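Local coordinates for Bak protein (Grouper iridovirus, PDB 5VMN) that inhibits host-cell apoptosis as a viral member of the Bcl-2 family, exclusively sequestering Bim, at residues A[21-26]-A[119-124]; A[38-43]-A[71-76]; A[80-85]-A[93-98]; A[100-105]-A[109-114]. One frame throughout, in Å; residues are numbered along the deposited sequence.

Contact 3 is the buried one of the four: all five of its touching residues lie inside the fold, and its interface is apolar. Contacts 2 and 4 are partly buried, each pairing an inward-facing hydrophobic meeting with an exposed edge. Contact 1 lies at the surface, its centre about 13 Å from the chain's centre; it combines methyl packing with a water between the segments, and has a nitrate at the N-terminus of one helix. Helix 68-84 serves contacts 2 and 3, helix 88-103 contacts 3 and 4. L74 and I71 of contact 2 touch F101 and W110 of contact 4, though the two centres are about 20 Å apart. Contact 1 joins chain regions that enclose the other three contacts in sequence.

Contact 1: A[21-26]-A[119-124]; sequences CPLTRE and TCASLD. With NO3 (nitrate ion), chain B; EDO (1,2-ethanediol), chain N.
A121, near the end of helix 116-122, is touched by L23 and E26 of helix 22-37, residues three apart on one helical face. The apolar part is small. L23 CD1 comes within 3.8 Å of A121 CB, placed there because CG stands opposite the backbone N (chi1 178°). E26 approaches the same methyl with its aliphatic part, CG lying 3.7 Å from A121 CB, before the chain bends at chi2 (61°).

Polar contact across the gap is indirect. No direct hydrogen bond joins the segments; a water donates to E26 OE1 at 2.9 Å and also lies beside A121 O, the second separation being so short that its details are doubtful.

At the start of helix 22-37 the interactions are those of an N-terminus. C21 is the N-cap residue, and its SG takes a weak bond from T24 N at 3.6 Å. L23 N donates to nitrate O1 at 3.0 Å and 166°, a nearly straight bond; the ion is probably from the crystallisation liquor, and its position is consistent with attraction to the positive end of the helix dipole.

Around this surface contact, I27 continues the packing onto A121 and C120. Q30 NE2 bonds C120 O and L123 O, while C120 turns to W68 and L72 of helix 68-84.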
# COMPACT_ATOMS: atom_id res chain seq x y z
N CYS A 21 -3.95 -9.92 -10.42
CA CYS A 21 -4.59 -11.18 -10.01
C CYS A 21 -5.80 -10.83 -9.16
O CYS A 21 -5.95 -9.70 -8.71
CB CYS A 21 -3.61 -12.05 -9.24
SG CYS A 21 -3.11 -11.35 -7.67
N PRO A 22 -6.68 -11.80 -8.90
CA PRO A 22 -7.93 -11.45 -8.22
C PRO A 22 -7.73 -10.78 -6.88
O PRO A 22 -8.43 -9.81 -6.55
CB PRO A 22 -8.65 -12.81 -8.11
CG PRO A 22 -8.09 -13.61 -9.17
CD PRO A 22 -6.71 -13.18 -9.43
N LEU A 23 -6.75 -11.23 -6.10
CA LEU A 23 -6.54 -10.64 -4.79
C LEU A 23 -6.06 -9.21 -4.93
O LEU A 23 -6.56 -8.31 -4.25
CB LEU A 23 -5.52 -11.45 -4.00
CG LEU A 23 -5.16 -10.93 -2.61
CD1 LEU A 23 -6.38 -10.73 -1.75
CD2 LEU A 23 -4.25 -11.95 -1.93
N THR A 24 -5.10 -8.99 -5.82
CA THR A 24 -4.60 -7.62 -6.00
C THR A 24 -5.70 -6.71 -6.52
O THR A 24 -5.83 -5.56 -6.08
CB THR A 24 -3.39 -7.65 -6.93
OG1 THR A 24 -2.37 -8.42 -6.29
CG2 THR A 24 -2.86 -6.26 -7.18
N ARG A 25 -6.54 -7.22 -7.43
CA ARG A 25 -7.65 -6.43 -7.96
C ARG A 25 -8.63 -6.04 -6.86
O ARG A 25 -9.14 -4.92 -6.85
CB ARG A 25 -8.38 -7.21 -9.07
CG ARG A 25 -9.51 -6.43 -9.74
CD ARG A 25 -10.13 -7.16 -10.92
NE ARG A 25 -9.15 -7.60 -11.91
CZ ARG A 25 -8.54 -6.81 -12.79
NH1 ARG A 25 -8.77 -5.50 -12.81
NH2 ARG A 25 -7.67 -7.33 -13.65
N GLU A 26 -8.93 -6.96 -5.94
CA GLU A 26 -9.85 -6.61 -4.86
C GLU A 26 -9.21 -5.61 -3.89
O GLU A 26 -9.88 -4.70 -3.40
CB GLU A 26 -10.32 -7.87 -4.11
CG GLU A 26 -11.45 -7.61 -3.13
CD GLU A 26 -12.70 -7.06 -3.81
OE1 GLU A 26 -13.53 -6.42 -3.13
OE2 GLU A 26 -12.85 -7.27 -5.03
N THR A 119 -8.06 -11.39 4.15
CA THR A 119 -9.02 -10.85 5.10
C THR A 119 -9.25 -9.38 4.82
O THR A 119 -10.39 -8.90 4.91
CB THR A 119 -8.54 -11.10 6.53
OG1 THR A 119 -8.65 -12.49 6.82
CG2 THR A 119 -9.37 -10.34 7.56
N CYS A 120 -8.19 -8.65 4.45
CA CYS A 120 -8.34 -7.27 3.99
C CYS A 120 -9.29 -7.20 2.81
O CYS A 120 -10.20 -6.36 2.77
CB CYS A 120 -6.99 -6.70 3.60
SG CYS A 120 -7.10 -4.91 3.19
N ALA A 121 -9.08 -8.06 1.82
CA ALA A 121 -9.93 -8.06 0.64
C ALA A 121 -11.38 -8.34 1.00
O ALA A 121 -12.29 -7.94 0.27
CB ALA A 121 -9.46 -9.11 -0.35
N SER A 122 -11.62 -9.03 2.11
CA SER A 122 -12.95 -9.48 2.44
C SER A 122 -13.72 -8.53 3.36
O SER A 122 -14.89 -8.78 3.64
CB SER A 122 -12.88 -10.87 3.12
OG SER A 122 -12.29 -11.84 2.24
N LEU A 123 -13.08 -7.49 3.86
CA LEU A 123 -13.77 -6.52 4.70
C LEU A 123 -14.92 -5.88 3.94
O LEU A 123 -14.79 -5.49 2.78
CB LEU A 123 -12.81 -5.41 5.13
CG LEU A 123 -11.54 -5.82 5.84
CD1 LEU A 123 -10.60 -4.61 5.90
CD2 LEU A 123 -11.87 -6.35 7.22
N ASP A 124 -16.05 -5.75 4.62
CA ASP A 124 -17.20 -5.04 4.07
C ASP A 124 -17.02 -3.56 4.39
O ASP A 124 -17.28 -3.11 5.50
CB ASP A 124 -18.49 -5.59 4.68
CG ASP A 124 -19.73 -4.97 4.06
OD1 ASP A 124 -20.83 -5.52 4.27
OD2 ASP A 124 -19.61 -3.95 3.35
N NO3 B . -5.32 -14.51 -5.73
O1 NO3 B . -4.99 -13.62 -6.57
O2 NO3 B . -6.48 -14.45 -5.20
O3 NO3 B . -4.51 -15.42 -5.38
C1 EDO N . -10.04 -2.82 -9.69
O1 EDO N . -10.96 -3.58 -8.89
C2 EDO N . -10.56 -1.41 -9.63
O2 EDO N . -10.64 -1.10 -8.24
O HOH W 1 -14.51 -7.09 -0.50

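Contact 2: A[38-43]-A[71-76]; sequences YSLVET and ILILLG
G76 N donates to L72 O at 2.9 Å, a regular helical bond on the part of helix 68-84 that L40 packs against. At G76 this helix offers bare backbone, and L40 CD1 stands 4.3 Å from G76 CA. L40 CD1 also lies 4.0 Å from I73 O, one turn back, so this branch rests on main chain more than on side chain. The paired CA atoms of L40 and G76 are 7.4 Å apart, a short spacing consistent with the absence of a side chain on the glycine.

The other branch of L40 meets a side chain: L40 CD2 is 4.2 Å from I73 CG2, and the two side chains cross at about a right angle. In I73, CG2 lies opposite the backbone N, while CG1 stands opposite the carbonyl carbon (chi1 -71°); the two arms therefore serve different partners. I73 CG1 reaches Y38, whose CD2 is 4.4 Å away, an oblique and looser approach at the exposed tyrosine.

Local turns bring Y38 and L40 to the same neighbour. S39, with positive phi (55°), is the C-prime residue of a Schellman motif that ends helix 22-37, and S39 O then accepts from E42 N at 2.9 Å as the next helix starts.

Helix 68-84 is the central hydrophobic helix of the Bcl-2 fold. V34 of helix 22-37 and I60 of helix 53-60 also pack on I73, while L75 and L74 turn toward L98 and F101 of helix 88-103.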
# COMPACT_ATOMS: atom_id res chain seq x y z
N TYR A 38 -12.20 8.76 2.74
CA TYR A 38 -11.39 9.62 3.58
C TYR A 38 -10.82 10.82 2.84
O TYR A 38 -9.91 11.48 3.35
CB TYR A 38 -10.25 8.81 4.21
CG TYR A 38 -10.74 7.75 5.18
CD1 TYR A 38 -11.32 8.10 6.39
CD2 TYR A 38 -10.66 6.41 4.87
CE1 TYR A 38 -11.78 7.14 7.27
CE2 TYR A 38 -11.13 5.43 5.75
CZ TYR A 38 -11.65 5.80 6.94
OH TYR A 38 -12.11 4.85 7.83
N SER A 39 -11.37 11.15 1.68
CA SER A 39 -11.03 12.38 0.97
C SER A 39 -9.53 12.49 0.74
O SER A 39 -8.95 13.57 0.85
CB SER A 39 -11.52 13.60 1.75
OG SER A 39 -12.93 13.60 1.89
N LEU A 40 -8.89 11.39 0.40
CA LEU A 40 -7.43 11.42 0.41
C LEU A 40 -6.89 12.38 -0.62
O LEU A 40 -5.77 12.89 -0.45
CB LEU A 40 -6.84 10.03 0.17
CG LEU A 40 -7.05 9.04 1.30
CD1 LEU A 40 -6.22 7.79 0.96
CD2 LEU A 40 -6.61 9.57 2.64
N VAL A 41 -7.58 12.57 -1.73
CA VAL A 41 -7.10 13.53 -2.72
C VAL A 41 -6.84 14.87 -2.06
O VAL A 41 -5.83 15.54 -2.33
CB VAL A 41 -8.11 13.65 -3.87
CG1 VAL A 41 -7.67 14.74 -4.85
CG2 VAL A 41 -8.27 12.30 -4.59
N GLU A 42 -7.73 15.29 -1.15
CA GLU A 42 -7.61 16.61 -0.56
C GLU A 42 -6.46 16.70 0.44
O GLU A 42 -5.75 17.71 0.50
CB GLU A 42 -8.94 16.97 0.11
CG GLU A 42 -10.15 16.83 -0.81
CD GLU A 42 -9.99 17.59 -2.12
OE1 GLU A 42 -9.49 18.73 -2.09
OE2 GLU A 42 -10.37 17.04 -3.17
N THR A 43 -6.28 15.68 1.28
CA THR A 43 -5.17 15.72 2.21
C THR A 43 -3.84 15.50 1.49
O THR A 43 -2.82 16.02 1.92
CB THR A 43 -5.36 14.65 3.31
OG1 THR A 43 -6.35 15.10 4.23
CG2 THR A 43 -4.04 14.37 4.12
N ILE A 71 -3.62 0.62 6.47
CA ILE A 71 -2.88 0.06 5.35
C ILE A 71 -3.46 0.57 4.03
O ILE A 71 -2.72 0.93 3.11
CB ILE A 71 -2.88 -1.48 5.44
CG1 ILE A 71 -1.92 -1.89 6.55
CG2 ILE A 71 -2.52 -2.10 4.11
CD1 ILE A 71 -1.91 -3.37 6.88
N LEU A 72 -4.79 0.63 3.93
CA LEU A 72 -5.40 1.07 2.69
C LEU A 72 -5.16 2.56 2.46
O LEU A 72 -5.04 2.99 1.31
CB LEU A 72 -6.89 0.72 2.68
CG LEU A 72 -7.18 -0.78 2.58
CD1 LEU A 72 -8.67 -1.04 2.89
CD2 LEU A 72 -6.86 -1.30 1.20
N ILE A 73 -5.08 3.35 3.53
CA ILE A 73 -4.71 4.76 3.39
C ILE A 73 -3.29 4.86 2.85
O ILE A 73 -3.02 5.62 1.91
CB ILE A 73 -4.87 5.50 4.72
CG1 ILE A 73 -6.36 5.68 5.05
CG2 ILE A 73 -4.16 6.85 4.68
CD1 ILE A 73 -6.59 6.15 6.47
N LEU A 74 -2.36 4.05 3.37
CA LEU A 74 -0.99 4.10 2.86
C LEU A 74 -0.95 3.73 1.38
O LEU A 74 -0.26 4.38 0.57
CB LEU A 74 -0.10 3.16 3.67
CG LEU A 74 1.31 2.99 3.11
CD1 LEU A 74 2.06 4.31 3.20
CD2 LEU A 74 2.05 1.86 3.84
N LEU A 75 -1.68 2.68 0.99
CA LEU A 75 -1.70 2.32 -0.41
C LEU A 75 -2.30 3.45 -1.25
O LEU A 75 -1.82 3.72 -2.36
CB LEU A 75 -2.48 1.01 -0.59
CG LEU A 75 -1.89 -0.22 0.07
CD1 LEU A 75 -2.82 -1.41 -0.17
CD2 LEU A 75 -0.54 -0.52 -0.48
N GLY A 76 -3.38 4.07 -0.78
CA GLY A 76 -4.02 5.10 -1.56
C GLY A 76 -3.13 6.30 -1.77
O GLY A 76 -3.15 6.93 -2.82

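Contact 3: A[80-85]-A[93-98]; sequences LYFTKS and QITEQL. With NO3 (nitrate ion), chain I; EDO (1,2-ethanediol), chain L.
I94 reaches from helix 88-103 to Y81, F82 and S85 across a helical hairpin of the Bcl-2 fold. The axes of the short segments pass 10.5 Å apart, their N-to-C directions at 163°, close to antiparallel, and the CA atoms of F82 and I94 approach to 6.8 Å.

I94 carries most of the contact through its two arms. CG1 stands opposite the carbonyl carbon and extends I94 CD1 to within 3.8 Å of F82 CA; Y81 CB lies beside it. I94 CG2, the shorter arm, comes to the edge of the F82 ring, near its plane, 4.3 Å from F82 CD2.

F82 holds its ring opposite the backbone N (chi1 -169°), which swings F82 CE2 along to T95, 3.8 Å from T95 CG2. In T95 the hydroxyl takes the position between backbone N and carbonyl carbon (chi1 65°) and bonds to T92 O, presenting the methyl to the ring. Y81 contributes only its CB and backbone here: its ring leads away, its OH bonds to P48 O, and F44 meets it edge-to-face. P51 and I53 also pack on I94, while L15 and R16 of helix 11-16 touch F82.

The helix end supplies one polar atom beside this apolar contact. S85 OG donates back to Y81 O at 2.9 Å, from above the carbonyl plane, and S85 OG itself lies 3.3 Å from I94 CD1.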
# COMPACT_ATOMS: atom_id res chain seq x y z
N LEU A 80 -1.60 7.77 -5.37
CA LEU A 80 -1.63 9.15 -5.82
C LEU A 80 -0.24 9.63 -6.23
O LEU A 80 -0.08 10.28 -7.28
CB LEU A 80 -2.24 10.03 -4.73
CG LEU A 80 -3.74 9.78 -4.50
CD1 LEU A 80 -4.19 10.46 -3.23
CD2 LEU A 80 -4.55 10.35 -5.67
N TYR A 81 0.78 9.27 -5.45
CA TYR A 81 2.15 9.58 -5.88
C TYR A 81 2.49 8.90 -7.20
O TYR A 81 3.12 9.51 -8.07
CB TYR A 81 3.16 9.14 -4.82
CG TYR A 81 3.42 10.13 -3.71
CD1 TYR A 81 4.01 11.35 -3.97
CD2 TYR A 81 3.17 9.80 -2.39
CE1 TYR A 81 4.29 12.24 -2.94
CE2 TYR A 81 3.44 10.69 -1.36
CZ TYR A 81 4.01 11.89 -1.65
OH TYR A 81 4.31 12.75 -0.63
N PHE A 82 2.14 7.62 -7.33
CA PHE A 82 2.49 6.86 -8.52
C PHE A 82 1.82 7.44 -9.75
O PHE A 82 2.46 7.65 -10.79
CB PHE A 82 2.09 5.40 -8.29
CG PHE A 82 2.60 4.43 -9.31
CD1 PHE A 82 1.91 4.22 -10.48
CD2 PHE A 82 3.73 3.67 -9.04
CE1 PHE A 82 2.34 3.28 -11.40
CE2 PHE A 82 4.16 2.72 -9.96
CZ PHE A 82 3.47 2.54 -11.14
N THR A 83 0.53 7.77 -9.64
CA THR A 83 -0.18 8.37 -10.76
C THR A 83 0.46 9.68 -11.18
O THR A 83 0.55 9.98 -12.38
CB THR A 83 -1.65 8.58 -10.39
OG1 THR A 83 -2.25 7.31 -10.17
CG2 THR A 83 -2.41 9.25 -11.52
N LYS A 84 0.89 10.48 -10.21
CA LYS A 84 1.47 11.79 -10.50
C LYS A 84 2.90 11.71 -11.00
O LYS A 84 3.42 12.72 -11.49
CB LYS A 84 1.37 12.65 -9.23
CG LYS A 84 1.67 14.11 -9.42
CD LYS A 84 1.55 14.86 -8.09
CE LYS A 84 1.60 16.38 -8.29
NZ LYS A 84 1.53 17.11 -6.99
N SER A 85 3.54 10.54 -10.92
CA SER A 85 4.93 10.39 -11.34
C SER A 85 5.11 10.60 -12.84
O SER A 85 4.25 10.27 -13.65
CB SER A 85 5.45 9.00 -10.97
OG SER A 85 5.55 8.87 -9.57
N GLN A 93 10.90 3.48 -7.62
CA GLN A 93 11.25 3.80 -6.24
C GLN A 93 10.02 3.76 -5.33
O GLN A 93 10.11 3.30 -4.19
CB GLN A 93 11.95 5.16 -6.17
CG GLN A 93 13.32 5.13 -6.84
CD GLN A 93 13.83 6.51 -7.26
OE1 GLN A 93 13.36 7.54 -6.77
NE2 GLN A 93 14.80 6.52 -8.17
N ILE A 94 8.87 4.24 -5.81
CA ILE A 94 7.65 4.17 -5.01
C ILE A 94 7.32 2.72 -4.68
O ILE A 94 7.03 2.38 -3.52
CB ILE A 94 6.48 4.86 -5.74
CG1 ILE A 94 6.66 6.37 -5.73
CG2 ILE A 94 5.16 4.54 -5.08
CD1 ILE A 94 5.86 7.07 -6.79
N THR A 95 7.36 1.86 -5.69
CA THR A 95 7.05 0.45 -5.46
C THR A 95 8.06 -0.19 -4.52
O THR A 95 7.69 -0.96 -3.62
CB THR A 95 7.00 -0.31 -6.78
OG1 THR A 95 8.29 -0.31 -7.38
CG2 THR A 95 6.04 0.34 -7.72
N GLU A 96 9.35 0.13 -4.70
CA GLU A 96 10.37 -0.42 -3.81
C GLU A 96 10.20 0.10 -2.40
O GLU A 96 10.42 -0.65 -1.44
CB GLU A 96 11.77 -0.08 -4.33
CG GLU A 96 12.07 -0.63 -5.70
CD GLU A 96 13.42 -0.17 -6.24
OE1 GLU A 96 14.06 -1.00 -6.93
OE2 GLU A 96 13.85 0.98 -6.00
N GLN A 97 9.83 1.38 -2.25
CA GLN A 97 9.58 1.93 -0.93
C GLN A 97 8.43 1.19 -0.24
O GLN A 97 8.50 0.86 0.95
CB GLN A 97 9.27 3.44 -1.04
CG GLN A 97 10.47 4.35 -1.44
CD GLN A 97 10.08 5.82 -1.79
OE1 GLN A 97 8.96 6.26 -1.59
NE2 GLN A 97 11.03 6.56 -2.36
N LEU A 98 7.37 0.91 -1.00
CA LEU A 98 6.23 0.16 -0.46
C LEU A 98 6.65 -1.23 -0.02
O LEU A 98 6.32 -1.67 1.09
CB LEU A 98 5.14 0.03 -1.51
CG LEU A 98 3.91 0.88 -1.41
CD1 LEU A 98 2.94 0.42 -2.46
CD2 LEU A 98 3.30 0.81 -0.05
N NO3 I . -1.29 18.61 -5.44
O1 NO3 I . -0.22 18.63 -4.77
O2 NO3 I . -1.91 19.70 -5.70
O3 NO3 I . -1.75 17.48 -5.85
C1 EDO L . 2.03 19.07 -2.70
O1 EDO L . 0.88 19.93 -2.96
C2 EDO L . 1.70 17.58 -2.60
O2 EDO L . 1.02 17.08 -3.75

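Contact 4: A[100-105]-A[109-114]; sequences RFFRQD and NWIASN
F102 and I111 make the tight, buried part of this contact, while D105 and N109 join the segments on the solvent side. I111 CD1 points at the F102 ring and comes within 3.6 Å of F102 CD1, an oblique approach with the two side chains crossing at about a right angle. In I111, CG1 lies opposite the carbonyl carbon and chi2 (171°) carries CD1 straight on to the ring. F102 is hemmed in further by F101, whose CD2 sits 3.8 Å above one face, over the ring centre.

On the exposed side the link is backbone: N109 N donates to D105 O at 2.9 Å and 162°, one helical turn of helix 105-113. The N109 side chain folds over the same carbonyl, but ND2 at 3.3 Å from D105 O has a poor angle and is not bonded to it.

At the junction of the helices stands Q104, the N-cap residue, whose NE2 donates to F101 O at 3.3 Å, on a lone pair in the carbonyl plane, and also bonds N58 OD1. Farther along, N114 ND2 returns to W110 O at 2.8 Å, passing over the rim of one face of the indole.

Helices 88-103 and 105-113 follow one another and both pack against helix 68-84: W68 meets W110 edge-to-face and touches I111, I71 packs on F102 and W110, and W117 of helix 116-122 adds an edge-to-face ring to F102.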
# COMPACT_ATOMS: atom_id res chain seq x y z
N ARG A 100 9.54 -2.28 0.85
CA ARG A 100 10.40 -2.19 2.02
C ARG A 100 9.56 -2.02 3.29
O ARG A 100 9.86 -2.63 4.33
CB ARG A 100 11.39 -1.03 1.85
CG ARG A 100 12.78 -1.20 2.46
CD ARG A 100 13.83 -0.33 1.73
NE ARG A 100 13.32 1.04 1.53
CZ ARG A 100 13.35 1.72 0.37
NH1 ARG A 100 13.87 1.20 -0.74
NH2 ARG A 100 12.84 2.94 0.34
N PHE A 101 8.50 -1.21 3.22
CA PHE A 101 7.66 -1.03 4.39
C PHE A 101 7.04 -2.35 4.82
O PHE A 101 7.04 -2.70 6.00
CB PHE A 101 6.55 -0.01 4.12
CG PHE A 101 5.53 0.08 5.23
CD1 PHE A 101 5.86 0.71 6.41
CD2 PHE A 101 4.30 -0.52 5.11
CE1 PHE A 101 4.97 0.78 7.45
CE2 PHE A 101 3.38 -0.45 6.15
CZ PHE A 101 3.72 0.20 7.32
N PHE A 102 6.47 -3.09 3.86
CA PHE A 102 5.71 -4.29 4.22
C PHE A 102 6.62 -5.45 4.60
O PHE A 102 6.18 -6.39 5.26
CB PHE A 102 4.77 -4.69 3.08
CG PHE A 102 3.55 -3.81 3.00
CD1 PHE A 102 2.55 -3.90 3.95
CD2 PHE A 102 3.42 -2.88 2.00
CE1 PHE A 102 1.45 -3.08 3.91
CE2 PHE A 102 2.30 -2.08 1.92
CZ PHE A 102 1.32 -2.15 2.90
N ARG A 103 7.90 -5.39 4.23
CA ARG A 103 8.83 -6.45 4.62
C ARG A 103 9.39 -6.26 6.02
O ARG A 103 10.05 -7.16 6.54
CB ARG A 103 9.97 -6.53 3.62
CG ARG A 103 9.54 -7.06 2.25
CD ARG A 103 10.74 -7.45 1.39
NE ARG A 103 11.78 -6.42 1.38
CZ ARG A 103 12.03 -5.59 0.37
NH1 ARG A 103 11.32 -5.64 -0.76
NH2 ARG A 103 13.00 -4.69 0.48
N GLN A 104 9.16 -5.12 6.66
CA GLN A 104 9.56 -4.96 8.04
C GLN A 104 8.88 -6.01 8.91
O GLN A 104 7.69 -6.30 8.74
CB GLN A 104 9.20 -3.57 8.55
CG GLN A 104 9.95 -2.44 7.85
CD GLN A 104 9.58 -1.07 8.40
OE1 GLN A 104 10.41 -0.36 8.95
NE2 GLN A 104 8.33 -0.69 8.24
N ASP A 105 9.64 -6.56 9.86
CA ASP A 105 9.17 -7.72 10.61
C ASP A 105 7.84 -7.43 11.31
O ASP A 105 6.92 -8.27 11.29
CB ASP A 105 10.24 -8.15 11.61
CG ASP A 105 11.39 -8.94 10.97
OD1 ASP A 105 11.27 -9.31 9.78
OD2 ASP A 105 12.40 -9.19 11.66
N ASN A 109 4.49 -9.46 10.35
CA ASN A 109 3.89 -10.25 11.41
C ASN A 109 2.46 -9.81 11.70
O ASN A 109 1.60 -10.65 12.01
CB ASN A 109 4.73 -10.14 12.69
CG ASN A 109 6.03 -10.90 12.61
OD1 ASN A 109 6.26 -11.69 11.68
ND2 ASN A 109 6.90 -10.69 13.59
N TRP A 110 2.19 -8.51 11.63
CA TRP A 110 0.84 -8.02 11.87
C TRP A 110 -0.10 -8.53 10.78
O TRP A 110 -1.20 -9.03 11.07
CB TRP A 110 0.82 -6.47 11.95
CG TRP A 110 -0.55 -5.95 12.31
CD1 TRP A 110 -1.03 -5.66 13.57
CD2 TRP A 110 -1.64 -5.74 11.42
NE1 TRP A 110 -2.34 -5.27 13.50
CE2 TRP A 110 -2.74 -5.32 12.20
CE3 TRP A 110 -1.80 -5.88 10.04
CZ2 TRP A 110 -3.97 -5.07 11.64
CZ3 TRP A 110 -3.02 -5.60 9.50
CH2 TRP A 110 -4.09 -5.19 10.30
N ILE A 111 0.31 -8.44 9.52
CA ILE A 111 -0.53 -8.91 8.43
C ILE A 111 -0.85 -10.39 8.62
O ILE A 111 -1.99 -10.82 8.47
CB ILE A 111 0.14 -8.63 7.08
CG1 ILE A 111 0.11 -7.11 6.79
CG2 ILE A 111 -0.55 -9.39 5.97
CD1 ILE A 111 0.94 -6.72 5.57
N ALA A 112 0.17 -11.17 8.97
CA ALA A 112 -0.04 -12.61 9.11
C ALA A 112 -0.91 -12.96 10.31
O ALA A 112 -1.57 -14.01 10.31
CB ALA A 112 1.30 -13.31 9.22
N SER A 113 -0.91 -12.14 11.34
CA SER A 113 -1.71 -12.43 12.52
C SER A 113 -3.08 -11.76 12.47
O SER A 113 -3.87 -11.95 13.39
CB SER A 113 -0.96 -11.98 13.79
OG SER A 113 -0.92 -10.58 13.89
N ASN A 114 -3.36 -10.98 11.44
CA ASN A 114 -4.65 -10.31 11.30
C ASN A 114 -5.38 -10.78 10.04
O ASN A 114 -6.15 -10.04 9.44
CB ASN A 114 -4.47 -8.80 11.34
CG ASN A 114 -4.22 -8.30 12.75
OD1 ASN A 114 -5.14 -7.91 13.46
ND2 ASN A 114 -2.98 -8.38 13.18